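Long-range contacts in PUA domain-containing protein (Aeropyrum pernix, PDB 2CX0), which is of unknown function but carries a PUA domain, probably binds RNA and may act in translation initiation: residues 28-33 with 74-79; 32-37 with 88-93; 65-70 with 80-85; 121-126 with 143-148. All blocks are in the same frame, centred on the assembly; numbering follows the deposited sequence.

How the contacts relate
Contacts 1 and 3 belong to the N-terminal domain. Both reach its antiparallel sheet, where strands 65-70 and 76-78 are neighbours, and their centres lie about 12 Å apart. Contact 2 shares P32 and Y33 with contact 1, and contact 3 falls within the chain it closes. It spans the passage from helix 80-86 to strand 93-97 of the mixed sheet. Contact 4 comes last and lies within the PUA domain. It touches contact 1 through R75 and G126 and contact 2 through the K92-S122 backbone bond, but stays about 8 Å from contact 3 at the nearest atoms. Contacts 1, 2 and 4 thus gather where the two domains meet.

Contact 1: residues 28-33 with 74-79; sequences ERLKPY and GRIYPT
R29 reaches from the C-terminal part of helix 20-30 to the backbone before strand 76-78. Its NH2 donates to G74 O at 2.8 Å. The oxygen lies in the guanidinium plane, but the nitrogen stands above the carbonyl plane. CD1 of I76 sits over one guanidinium face, 3.3 Å from R29 NE. L30 adds an apolar touch, with CD2 3.9 Å from I76 CG2. Farther along, R75 CD rests over the centre of the Y33 ring, 3.6 Å from its centroid, as a CH-pi contact. The R75 guanidinium stands almost upright to that ring, planes 88° apart, and P32 CB covers the opposite ring face. One water joins R29 O to I76 N; another joins R29 NE to G74 O. The bend of R29 at chi3 (75°) turns its flat end over I76. A methionine in place of this arginine would probably leave G74 O without its guanidinium donor and E70 without its salt-bridge mate. R75 NH2 is held by Y77 OH and by G126 O of the PUA domain. The contact thus docks helix 20-30 on edge strand 76-78, with strand 65-70 beside it and strands 128-133 and 138-145 meeting R75 and Y77.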
loop_
_atom_site.group_PDB
_atom_site.type_symbol
_atom_site.label_atom_id
_atom_site.label_comp_id
_atom_site.label_asym_id
_atom_site.label_seq_id
_atom_site.Cartn_x
_atom_site.Cartn_y
_atom_site.Cartn_z
ATOM N N GLU A 28 17.458 1.835 -2.598
ATOM C CA GLU A 28 17.837 0.606 -3.250
ATOM C C GLU A 28 16.803 -0.511 -3.105
ATOM O O GLU A 28 16.683 -1.319 -4.000
ATOM C CB GLU A 28 19.170 0.101 -2.716
ATOM C CG GLU A 28 20.317 0.925 -3.223
ATOM C CD GLU A 28 21.527 0.888 -2.302
ATOM O OE1 GLU A 28 21.618 -0.053 -1.454
ATOM O OE2 GLU A 28 22.395 1.796 -2.450
ATOM N N ARG A 29 16.100 -0.551 -1.970
ATOM C CA ARG A 29 15.107 -1.589 -1.706
ATOM C C ARG A 29 13.831 -1.362 -2.505
ATOM O O ARG A 29 13.063 -2.310 -2.769
ATOM C CB ARG A 29 14.806 -1.635 -0.211
ATOM C CG ARG A 29 15.957 -2.343 0.610
ATOM C CD ARG A 29 15.604 -2.262 2.098
ATOM N NE ARG A 29 14.547 -3.189 2.455
ATOM C CZ ARG A 29 14.019 -3.276 3.668
ATOM N NH1 ARG A 29 14.454 -2.459 4.604
ATOM N NH2 ARG A 29 13.121 -4.243 3.970
ATOM N N LEU A 30 13.623 -0.113 -2.899
ATOM C CA LEU A 30 12.452 0.263 -3.677
ATOM C C LEU A 30 12.688 0.130 -5.189
ATOM O O LEU A 30 11.780 -0.218 -5.953
ATOM C CB LEU A 30 12.061 1.742 -3.366
ATOM C CG LEU A 30 11.592 2.162 -1.946
ATOM C CD1 LEU A 30 11.451 3.714 -1.856
ATOM C CD2 LEU A 30 10.233 1.521 -1.654
ATOM N N LYS A 31 13.907 0.380 -5.641
ATOM C CA LYS A 31 14.083 0.411 -7.087
ATOM C C LYS A 31 13.641 -0.798 -7.901
ATOM O O LYS A 31 13.036 -0.647 -8.970
ATOM C CB LYS A 31 15.516 0.777 -7.412
ATOM C CG LYS A 31 15.771 2.278 -7.163
ATOM C CD LYS A 31 17.252 2.578 -7.353
ATOM C CE LYS A 31 17.646 3.965 -6.852
ATOM N NZ LYS A 31 19.151 4.195 -6.927
ATOM N N PRO A 32 13.867 -1.998 -7.371
ATOM C CA PRO A 32 13.467 -3.186 -8.115
ATOM C C PRO A 32 11.991 -3.426 -8.207
ATOM O O PRO A 32 11.578 -4.159 -9.095
ATOM C CB PRO A 32 14.122 -4.330 -7.344
ATOM C CG PRO A 32 15.186 -3.623 -6.469
ATOM C CD PRO A 32 14.512 -2.358 -6.104
ATOM N N TYR A 33 11.190 -2.852 -7.294
ATOM C CA TYR A 33 9.751 -3.166 -7.278
ATOM C C TYR A 33 8.714 -2.165 -7.763
ATOM O O TYR A 33 7.528 -2.481 -7.798
ATOM C CB TYR A 33 9.400 -3.589 -5.862
ATOM C CG TYR A 33 10.319 -4.642 -5.374
ATOM C CD1 TYR A 33 10.292 -5.932 -5.933
ATOM C CD2 TYR A 33 11.247 -4.369 -4.346
ATOM C CE1 TYR A 33 11.167 -6.919 -5.459
ATOM C CE2 TYR A 33 12.112 -5.347 -3.874
ATOM C CZ TYR A 33 12.068 -6.618 -4.428
ATOM O OH TYR A 33 12.872 -7.627 -3.935
ATOM N N GLY A 74 9.726 -9.054 3.847
ATOM C CA GLY A 74 10.919 -8.202 3.799
ATOM C C GLY A 74 10.935 -7.071 2.748
ATOM O O GLY A 74 11.968 -6.388 2.541
ATOM N N ARG A 75 9.805 -6.900 2.040
ATOM C CA ARG A 75 9.701 -5.852 1.077
ATOM C C ARG A 75 8.995 -4.629 1.670
ATOM O O ARG A 75 8.231 -4.749 2.655
ATOM C CB ARG A 75 8.906 -6.301 -0.148
ATOM C CG ARG A 75 9.703 -7.148 -1.103
ATOM C CD ARG A 75 9.058 -7.160 -2.495
ATOM N NE ARG A 75 7.700 -7.709 -2.465
ATOM C CZ ARG A 75 7.016 -8.048 -3.564
ATOM N NH1 ARG A 75 7.560 -7.901 -4.785
ATOM N NH2 ARG A 75 5.793 -8.545 -3.450
ATOM N N ILE A 76 9.285 -3.481 1.060
ATOM C CA ILE A 76 8.694 -2.228 1.512
ATOM C C ILE A 76 7.494 -1.897 0.597
ATOM O O ILE A 76 7.613 -1.916 -0.651
ATOM C CB ILE A 76 9.745 -1.092 1.498
ATOM C CG1 ILE A 76 10.813 -1.381 2.586
ATOM C CG2 ILE A 76 9.064 0.305 1.842
ATOM C CD1 ILE A 76 12.178 -0.898 2.155
ATOM N N TYR A 77 6.359 -1.596 1.237
ATOM C CA TYR A 77 5.103 -1.272 0.573
ATOM C C TYR A 77 4.587 0.131 0.951
ATOM O O TYR A 77 4.938 0.698 1.979
ATOM C CB TYR A 77 3.981 -2.242 1.019
ATOM C CG TYR A 77 4.135 -3.656 0.583
ATOM C CD1 TYR A 77 3.366 -4.158 -0.466
ATOM C CD2 TYR A 77 5.078 -4.485 1.212
ATOM C CE1 TYR A 77 3.534 -5.496 -0.899
ATOM C CE2 TYR A 77 5.268 -5.844 0.781
ATOM C CZ TYR A 77 4.487 -6.309 -0.266
ATOM O OH TYR A 77 4.670 -7.577 -0.733
ATOM N N PRO A 78 3.780 0.715 0.082
ATOM C CA PRO A 78 3.223 2.039 0.376
ATOM C C PRO A 78 1.905 1.847 1.160
ATOM O O PRO A 78 1.145 0.854 0.954
ATOM C CB PRO A 78 2.866 2.621 -1.003
ATOM C CG PRO A 78 2.552 1.256 -1.854
ATOM C CD PRO A 78 3.520 0.226 -1.281
ATOM N N THR A 79 1.596 2.840 2.004
ATOM C CA THR A 79 0.322 2.875 2.655
ATOM C C THR A 79 -0.633 3.489 1.622
ATOM O O THR A 79 -0.216 4.068 0.575
ATOM C CB THR A 79 0.319 3.872 3.808
ATOM O OG1 THR A 79 0.816 5.163 3.308
ATOM C CG2 THR A 79 1.209 3.290 4.989
HETATM O O HOH W 1 11.590 -3.568 -0.872
HETATM O O HOH W 2 13.690 -4.950 0.311
#

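Contact 2: residues 32-37 with 88-93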
loop_
_atom_site.group_PDB
_atom_site.type_symbol
_atom_site.label_atom_id
_atom_site.label_comp_id
_atom_site.label_asym_id
_atom_site.label_seq_id
_atom_site.Cartn_x
_atom_site.Cartn_y
_atom_site.Cartn_z
ATOM N N PRO A 32 13.867 -1.998 -7.371
ATOM C CA PRO A 32 13.467 -3.186 -8.115
ATOM C C PRO A 32 11.991 -3.426 -8.207
ATOM O O PRO A 32 11.578 -4.159 -9.095
ATOM C CB PRO A 32 14.122 -4.330 -7.344
ATOM C CG PRO A 32 15.186 -3.623 -6.469
ATOM C CD PRO A 32 14.512 -2.358 -6.104
ATOM N N TYR A 33 11.190 -2.852 -7.294
ATOM C CA TYR A 33 9.751 -3.166 -7.278
ATOM C C TYR A 33 8.714 -2.165 -7.763
ATOM O O TYR A 33 7.528 -2.481 -7.798
ATOM C CB TYR A 33 9.400 -3.589 -5.862
ATOM C CG TYR A 33 10.319 -4.642 -5.374
ATOM C CD1 TYR A 33 10.292 -5.932 -5.933
ATOM C CD2 TYR A 33 11.247 -4.369 -4.346
ATOM C CE1 TYR A 33 11.167 -6.919 -5.459
ATOM C CE2 TYR A 33 12.112 -5.347 -3.874
ATOM C CZ TYR A 33 12.068 -6.618 -4.428
ATOM O OH TYR A 33 12.872 -7.627 -3.935
ATOM N N TYR A 34 9.159 -0.978 -8.157
ATOM C CA TYR A 34 8.272 0.101 -8.549
ATOM C C TYR A 34 8.867 0.730 -9.784
ATOM O O TYR A 34 10.072 0.606 -10.009
ATOM C CB TYR A 34 8.238 1.134 -7.405
ATOM C CG TYR A 34 7.689 0.514 -6.144
ATOM C CD1 TYR A 34 6.331 0.160 -6.065
ATOM C CD2 TYR A 34 8.519 0.215 -5.068
ATOM C CE1 TYR A 34 5.813 -0.476 -4.928
ATOM C CE2 TYR A 34 8.028 -0.426 -3.927
ATOM C CZ TYR A 34 6.662 -0.762 -3.865
ATOM O OH TYR A 34 6.158 -1.337 -2.754
ATOM N N THR A 35 8.037 1.428 -10.544
ATOM C CA THR A 35 8.500 2.089 -11.757
ATOM C C THR A 35 9.510 3.164 -11.404
ATOM O O THR A 35 10.514 3.340 -12.099
ATOM C CB THR A 35 7.317 2.728 -12.492
ATOM O OG1 THR A 35 6.379 1.702 -12.851
ATOM C CG2 THR A 35 7.753 3.453 -13.728
ATOM N N ARG A 36 9.245 3.895 -10.338
ATOM C CA ARG A 36 10.180 4.952 -9.932
ATOM C C ARG A 36 9.960 5.331 -8.471
ATOM O O ARG A 36 8.922 5.006 -7.906
ATOM C CB ARG A 36 9.963 6.206 -10.777
ATOM C CG ARG A 36 8.690 6.958 -10.401
ATOM C CD ARG A 36 8.389 8.160 -11.351
ATOM N NE ARG A 36 7.989 7.692 -12.666
ATOM C CZ ARG A 36 6.733 7.532 -13.047
ATOM N NH1 ARG A 36 5.745 7.824 -12.217
ATOM N NH2 ARG A 36 6.488 7.042 -14.253
ATOM N N ILE A 37 10.944 6.005 -7.882
ATOM C CA ILE A 37 10.806 6.521 -6.532
ATOM C C ILE A 37 9.886 7.737 -6.709
ATOM O O ILE A 37 10.163 8.674 -7.452
ATOM C CB ILE A 37 12.160 6.943 -5.919
ATOM C CG1 ILE A 37 12.905 5.691 -5.369
ATOM C CG2 ILE A 37 11.909 7.816 -4.689
ATOM C CD1 ILE A 37 13.448 4.773 -6.366
ATOM N N VAL A 88 -0.465 6.931 -8.103
ATOM C CA VAL A 88 -0.232 5.502 -8.308
ATOM C C VAL A 88 0.578 5.219 -9.530
ATOM O O VAL A 88 0.896 4.048 -9.843
ATOM C CB VAL A 88 -1.582 4.754 -8.459
ATOM C CG1 VAL A 88 -2.294 4.797 -7.113
ATOM C CG2 VAL A 88 -2.467 5.429 -9.586
ATOM N N ASP A 89 0.925 6.284 -10.253
ATOM C CA ASP A 89 1.654 6.067 -11.500
ATOM C C ASP A 89 3.071 5.494 -11.297
ATOM O O ASP A 89 3.626 4.918 -12.202
ATOM C CB ASP A 89 1.695 7.356 -12.347
ATOM C CG ASP A 89 2.175 7.085 -13.757
ATOM O OD1 ASP A 89 1.412 6.443 -14.501
ATOM O OD2 ASP A 89 3.331 7.479 -14.104
ATOM N N TRP A 90 3.622 5.639 -10.107
ATOM C CA TRP A 90 4.938 5.093 -9.804
ATOM C C TRP A 90 4.926 3.564 -9.520
ATOM O O TRP A 90 5.988 2.921 -9.418
ATOM C CB TRP A 90 5.524 5.848 -8.616
ATOM C CG TRP A 90 4.766 5.689 -7.336
ATOM C CD1 TRP A 90 3.573 6.285 -6.988
ATOM C CD2 TRP A 90 5.136 4.859 -6.226
ATOM N NE1 TRP A 90 3.179 5.870 -5.737
ATOM C CE2 TRP A 90 4.122 4.997 -5.241
ATOM C CE3 TRP A 90 6.228 4.013 -5.964
ATOM C CZ2 TRP A 90 4.173 4.317 -4.001
ATOM C CZ3 TRP A 90 6.279 3.326 -4.733
ATOM C CH2 TRP A 90 5.255 3.486 -3.769
ATOM N N LEU A 91 3.733 2.983 -9.378
ATOM C CA LEU A 91 3.615 1.520 -9.166
ATOM C C LEU A 91 3.731 0.837 -10.508
ATOM O O LEU A 91 3.422 1.445 -11.543
ATOM C CB LEU A 91 2.237 1.176 -8.586
ATOM C CG LEU A 91 1.945 1.913 -7.260
ATOM C CD1 LEU A 91 0.427 1.550 -6.881
ATOM C CD2 LEU A 91 2.905 1.533 -6.141
ATOM N N LYS A 92 4.156 -0.424 -10.519
ATOM C CA LYS A 92 4.263 -1.163 -11.805
ATOM C C LYS A 92 2.856 -1.355 -12.416
ATOM O O LYS A 92 2.681 -1.413 -13.635
ATOM C CB LYS A 92 4.895 -2.497 -11.537
ATOM C CG LYS A 92 6.388 -2.347 -11.252
ATOM C CD LYS A 92 7.057 -3.705 -11.229
ATOM C CE LYS A 92 8.559 -3.588 -10.971
ATOM N NZ LYS A 92 9.376 -3.404 -12.211
ATOM N N GLY A 93 1.849 -1.478 -11.559
ATOM C CA GLY A 93 0.513 -1.624 -12.103
ATOM C C GLY A 93 -0.605 -1.380 -11.101
ATOM O O GLY A 93 -0.374 -1.281 -9.887
HETATM O O HOH W 3 4.779 -1.745 -8.205
HETATM O O HOH W 4 4.106 2.873 -13.769
#
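The turn that leads from helix 80-86 into strand 93-97 packs here against the loop after helix 20-30. It is a type I beta turn from V88 to L91, closed by L91 N to V88 O, and it carries W90 at its third position. The ring of W90 lies beside Y34, both side chains pointing the same way. CZ3 of W90 stands over one face of the Y34 ring, toward its rim, 3.4 Å from Y34 CD1. The planes are 42° apart, an oblique pairing. On the opposite face of Y34 sits CB of Y33. L91 CD2 lies over a face of the W90 ring and is also 3.7 Å from Y34 CD1. The W90 side chain has CG between its backbone N and carbonyl carbon (chi1 64°), which brings the CE3 edge of the ring to R36 O. T35 N donates to W90 O at 2.8 Å. At the outer end R36 forms a salt bridge with D89. Its NH1 and NH2 both grip the single oxygen D89 OD2, NH1 at 3.1 Å, from the same face of the carboxylate. Water binds T35 OG1, D89 O and L91 O together, and a second links Y33 O to K92 N. The K92 chain runs alongside the Y33 backbone, CE 3.5 Å from Y33 C. Y34 OH is held by I76 O. Around the contact, W90 rests on P78 and on C82 and L83 of helix 80-86, while Y34 and L91 reach V128 and A130 of strand 128-133.

Contact 3: residues 65-70 with 80-85; sequences VPCLFE and LQCLKA
C67 and C82 meet through different first torsions. In C67, SG is anti to the carbonyl carbon (chi1 -68°) and its flank lies against the helix, 3.7 Å from C82 CB. In C82, SG is anti to the backbone N (chi1 175°) and comes alongside C67 CB. The two CB atoms are 3.6 Å apart. The sulfurs make no disulfide; the cysteines pack as small apolar groups. C82 CB also lies 3.3 Å from C67 O. Next along the strand, P66 O faces Q81 CB at 3.7 Å. At the strand's first residue, V65 CG1 reaches the methyl of A85, 4.0 Å from A85 CB. No hydrogen bond crosses between the two segments. T79 makes the link instead: its OG1 takes the N-cap bond from C82 N and also bonds P66 O. The strand has a classic beta bulge, with C67 and L68 both paired to I60. The axes of 80-85 and 65-70 approach to 6.6 Å, their directions 123° apart. Helix 80-86 follows strand 76-78 and lies across the start of strand 65-70. Helix 174-183 adds to the same region, with Q81 NE2 bonded to Q180 and A179 against P66. L80 and L83 pack on P139 and V142 of strand 138-145.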
loop_
_atom_site.group_PDB
_atom_site.type_symbol
_atom_site.label_atom_id
_atom_site.label_comp_id
_atom_site.label_asym_id
_atom_site.label_seq_id
_atom_site.Cartn_x
_atom_site.Cartn_y
_atom_site.Cartn_z
ATOM N N VAL A 65 4.261 12.707 5.704
ATOM C CA VAL A 65 3.197 11.751 5.350
ATOM C C VAL A 65 3.597 10.271 5.681
ATOM O O VAL A 65 4.646 9.823 5.278
ATOM C CB VAL A 65 2.851 11.894 3.851
ATOM C CG1 VAL A 65 1.766 10.903 3.478
ATOM C CG2 VAL A 65 2.416 13.342 3.565
ATOM N N PRO A 66 2.749 9.514 6.421
ATOM C CA PRO A 66 3.052 8.108 6.780
ATOM C C PRO A 66 2.949 7.299 5.470
ATOM O O PRO A 66 1.864 6.945 5.041
ATOM C CB PRO A 66 1.969 7.771 7.814
ATOM C CG PRO A 66 0.811 8.624 7.369
ATOM C CD PRO A 66 1.438 9.928 6.954
ATOM N N CYS A 67 4.083 6.989 4.870
ATOM C CA CYS A 67 4.052 6.364 3.561
ATOM C C CYS A 67 4.511 4.952 3.330
ATOM O O CYS A 67 3.972 4.320 2.445
ATOM C CB CYS A 67 4.889 7.178 2.589
ATOM S SG CYS A 67 4.301 8.789 2.131
ATOM N N LEU A 68 5.537 4.473 4.061
ATOM C CA LEU A 68 6.065 3.164 3.698
ATOM C C LEU A 68 6.179 2.257 4.891
ATOM O O LEU A 68 6.391 2.724 6.035
ATOM C CB LEU A 68 7.467 3.339 3.102
ATOM C CG LEU A 68 7.591 4.295 1.891
ATOM C CD1 LEU A 68 9.072 4.678 1.603
ATOM C CD2 LEU A 68 6.899 3.575 0.649
ATOM N N PHE A 69 6.055 0.946 4.653
ATOM C CA PHE A 69 6.247 0.034 5.785
ATOM C C PHE A 69 6.841 -1.251 5.277
ATOM O O PHE A 69 6.718 -1.590 4.084
ATOM C CB PHE A 69 4.960 -0.248 6.502
ATOM C CG PHE A 69 3.919 -0.867 5.645
ATOM C CD1 PHE A 69 3.725 -2.267 5.676
ATOM C CD2 PHE A 69 3.116 -0.070 4.786
ATOM C CE1 PHE A 69 2.754 -2.869 4.869
ATOM C CE2 PHE A 69 2.151 -0.655 3.979
ATOM C CZ PHE A 69 1.970 -2.056 4.015
ATOM N N GLU A 70 7.533 -1.943 6.157
ATOM C CA GLU A 70 8.111 -3.231 5.787
ATOM C C GLU A 70 7.105 -4.366 6.098
ATOM O O GLU A 70 6.559 -4.450 7.210
ATOM C CB GLU A 70 9.448 -3.484 6.539
ATOM C CG GLU A 70 10.134 -4.723 5.943
ATOM C CD GLU A 70 11.430 -5.144 6.656
ATOM O OE1 GLU A 70 12.350 -4.332 6.790
ATOM O OE2 GLU A 70 11.519 -6.303 7.084
ATOM N N LEU A 80 -1.923 3.428 1.939
ATOM C CA LEU A 80 -2.887 4.092 1.032
ATOM C C LEU A 80 -2.676 5.607 1.117
ATOM O O LEU A 80 -2.948 6.333 0.147
ATOM C CB LEU A 80 -4.342 3.744 1.416
ATOM C CG LEU A 80 -4.644 2.257 1.161
ATOM C CD1 LEU A 80 -6.144 2.105 1.407
ATOM C CD2 LEU A 80 -4.343 1.814 -0.312
ATOM N N GLN A 81 -2.246 6.113 2.288
ATOM C CA GLN A 81 -1.956 7.565 2.438
ATOM C C GLN A 81 -0.831 7.981 1.459
ATOM O O GLN A 81 -0.872 9.078 0.885
ATOM C CB GLN A 81 -1.528 7.917 3.895
ATOM C CG GLN A 81 -2.702 7.827 4.926
ATOM C CD GLN A 81 -3.087 6.407 5.350
ATOM O OE1 GLN A 81 -2.402 5.425 4.979
ATOM N NE2 GLN A 81 -4.174 6.291 6.151
ATOM N N CYS A 82 0.158 7.097 1.272
ATOM C CA CYS A 82 1.239 7.354 0.339
ATOM C C CYS A 82 0.658 7.460 -1.089
ATOM O O CYS A 82 1.020 8.346 -1.929
ATOM C CB CYS A 82 2.253 6.200 0.390
ATOM S SG CYS A 82 3.581 6.341 -0.849
ATOM N N LEU A 83 -0.292 6.596 -1.391
ATOM C CA LEU A 83 -0.869 6.673 -2.761
ATOM C C LEU A 83 -1.663 7.981 -2.970
ATOM O O LEU A 83 -1.736 8.523 -4.080
ATOM C CB LEU A 83 -1.756 5.476 -3.046
ATOM C CG LEU A 83 -1.007 4.128 -2.913
ATOM C CD1 LEU A 83 -1.989 3.018 -3.405
ATOM C CD2 LEU A 83 0.356 4.063 -3.683
ATOM N N LYS A 84 -2.240 8.483 -1.895
ATOM C CA LYS A 84 -2.980 9.727 -1.972
ATOM C C LYS A 84 -2.045 10.964 -2.199
ATOM O O LYS A 84 -2.253 11.804 -3.084
ATOM C CB LYS A 84 -3.814 9.892 -0.698
ATOM C CG LYS A 84 -4.682 11.149 -0.726
ATOM C CD LYS A 84 -5.737 11.113 0.403
ATOM C CE LYS A 84 -6.586 12.401 0.447
ATOM N NZ LYS A 84 -7.560 12.379 1.612
ATOM N N ALA A 85 -0.966 10.985 -1.473
ATOM C CA ALA A 85 -0.056 12.061 -1.566
ATOM C C ALA A 85 0.800 12.002 -2.839
ATOM O O ALA A 85 1.086 13.043 -3.428
ATOM C CB ALA A 85 0.835 12.089 -0.245
#

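Contact 4: residues 121-126 with 143-148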
loop_
_atom_site.group_PDB
_atom_site.type_symbol
_atom_site.label_atom_id
_atom_site.label_comp_id
_atom_site.label_asym_id
_atom_site.label_seq_id
_atom_site.Cartn_x
_atom_site.Cartn_y
_atom_site.Cartn_z
ATOM N N GLY A 121 -0.853 -0.675 -16.584
ATOM C CA GLY A 121 0.552 -0.936 -16.296
ATOM C C GLY A 121 0.969 -2.308 -16.782
ATOM O O GLY A 121 0.212 -2.971 -17.510
ATOM N N SER A 122 2.148 -2.753 -16.348
ATOM C CA SER A 122 2.708 -4.035 -16.754
ATOM C C SER A 122 3.351 -4.651 -15.513
ATOM O O SER A 122 4.158 -4.004 -14.848
ATOM C CB SER A 122 3.752 -3.780 -17.847
ATOM O OG SER A 122 4.309 -5.005 -18.273
ATOM N N PHE A 123 2.986 -5.876 -15.154
ATOM C CA PHE A 123 3.549 -6.469 -13.965
ATOM C C PHE A 123 3.484 -7.974 -14.054
ATOM O O PHE A 123 2.733 -8.539 -14.891
ATOM C CB PHE A 123 2.810 -5.983 -12.697
ATOM C CG PHE A 123 1.332 -6.160 -12.738
ATOM C CD1 PHE A 123 0.731 -7.368 -12.373
ATOM C CD2 PHE A 123 0.511 -5.083 -13.118
ATOM C CE1 PHE A 123 -0.689 -7.490 -12.394
ATOM C CE2 PHE A 123 -0.861 -5.196 -13.141
ATOM C CZ PHE A 123 -1.470 -6.401 -12.779
ATOM N N THR A 124 4.264 -8.629 -13.205
ATOM C CA THR A 124 4.228 -10.077 -13.200
ATOM C C THR A 124 3.781 -10.558 -11.824
ATOM O O THR A 124 3.741 -9.778 -10.869
ATOM C CB THR A 124 5.646 -10.661 -13.540
ATOM O OG1 THR A 124 6.583 -10.189 -12.580
ATOM C CG2 THR A 124 6.100 -10.198 -14.896
ATOM N N ARG A 125 3.440 -11.851 -11.734
ATOM C CA ARG A 125 3.051 -12.446 -10.470
ATOM C C ARG A 125 4.108 -12.056 -9.440
ATOM O O ARG A 125 5.313 -12.113 -9.737
ATOM C CB ARG A 125 2.996 -13.991 -10.627
ATOM C CG ARG A 125 2.968 -14.784 -9.339
ATOM C CD ARG A 125 2.554 -16.229 -9.593
ATOM N NE ARG A 125 1.924 -16.340 -10.897
ATOM C CZ ARG A 125 0.902 -17.140 -11.186
ATOM N NH1 ARG A 125 0.365 -17.922 -10.244
ATOM N NH2 ARG A 125 0.433 -17.163 -12.429
ATOM N N GLY A 126 3.686 -11.646 -8.238
ATOM C CA GLY A 126 4.659 -11.302 -7.200
ATOM C C GLY A 126 4.939 -9.813 -7.074
ATOM O O GLY A 126 5.493 -9.364 -6.040
ATOM N N GLY A 143 -1.387 -4.740 -2.464
ATOM C CA GLY A 143 -1.066 -6.146 -2.333
ATOM C C GLY A 143 -0.135 -6.723 -3.405
ATOM O O GLY A 143 0.592 -6.010 -4.110
ATOM N N VAL A 144 -0.157 -8.054 -3.499
ATOM C CA VAL A 144 0.730 -8.736 -4.391
ATOM C C VAL A 144 -0.024 -9.407 -5.523
ATOM O O VAL A 144 -0.981 -10.162 -5.290
ATOM C CB VAL A 144 1.555 -9.794 -3.579
ATOM C CG1 VAL A 144 2.569 -10.522 -4.530
ATOM C CG2 VAL A 144 2.265 -9.119 -2.391
ATOM N N ALA A 145 0.411 -9.134 -6.751
ATOM C CA ALA A 145 -0.263 -9.733 -7.904
ATOM C C ALA A 145 -0.058 -11.256 -7.849
ATOM O O ALA A 145 1.044 -11.730 -7.619
ATOM C CB ALA A 145 0.319 -9.183 -9.240
ATOM N N GLU A 146 -1.127 -12.008 -8.068
ATOM C CA GLU A 146 -1.061 -13.471 -8.112
ATOM C C GLU A 146 -0.980 -13.987 -9.531
ATOM O O GLU A 146 -0.783 -15.187 -9.748
ATOM C CB GLU A 146 -2.283 -14.093 -7.471
ATOM C CG GLU A 146 -2.290 -13.895 -5.986
ATOM C CD GLU A 146 -2.050 -15.188 -5.203
ATOM O OE1 GLU A 146 -2.512 -16.264 -5.648
ATOM O OE2 GLU A 146 -1.429 -15.127 -4.131
ATOM N N VAL A 147 -1.155 -13.101 -10.495
ATOM C CA VAL A 147 -1.053 -13.485 -11.913
ATOM C C VAL A 147 -0.379 -12.364 -12.686
ATOM O O VAL A 147 -0.397 -11.213 -12.237
ATOM C CB VAL A 147 -2.435 -13.751 -12.524
ATOM C CG1 VAL A 147 -2.998 -15.032 -11.928
ATOM C CG2 VAL A 147 -3.368 -12.576 -12.266
ATOM N N ASP A 148 0.175 -12.662 -13.850
ATOM C CA ASP A 148 0.827 -11.608 -14.614
ATOM C C ASP A 148 -0.280 -10.645 -15.134
ATOM O O ASP A 148 -1.448 -11.080 -15.317
ATOM C CB ASP A 148 1.546 -12.215 -15.821
ATOM C CG ASP A 148 2.710 -13.156 -15.448
ATOM O OD1 ASP A 148 3.215 -13.846 -16.376
ATOM O OD2 ASP A 148 3.137 -13.203 -14.271
HETATM O O HOH W 5 0.162 -15.350 -14.509
#
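R125 and D148 reach across in opposite senses: the R125 guanidinium to the 146-147 backbone, the D148 carboxylate to the R125 N-H. The R125 guanidinium lies with one face toward the E146 carbonyl and V147 CA. E146 O sits 3.0 Å from R125 CZ, over that face, and so is poorly placed to accept from NE or NH1. The chain leaves with CG anti to the backbone N (chi1 164°) and bends at chi3, which folds it along the 146-147 backbone. Water binds both R125 NH2 and D148 N. D148 turns its carboxylate back to the other backbone. Its OD2 accepts from R125 N at 2.9 Å, nearly straight at 166°, through the anti lone pair. The same oxygen lies 3.6 Å from T124 CB. An alanine in place of this aspartate would probably leave the R125 N-H without its acceptor and let the 124-125 backbone shift. G126 N donates to A145 O at 2.7 Å, also nearly straight at 170°, and V144 CG1 packs on G126 CA. Deeper in, the F123 ring approaches A145 obliquely, CD1 3.6 Å from A145 CB, while its edge comes to V147 O. That oxygen is buried with no partner in the model. E146 points its own carboxylate elsewhere, to a salt bridge with R163. D148 stands at the N-cap position of helix 149-158 but makes no capping bond. The contact joins the loop between strands 116-121 and 128-133 to the end of strand 138-145, all part of the mixed sheet region of the PUA domain.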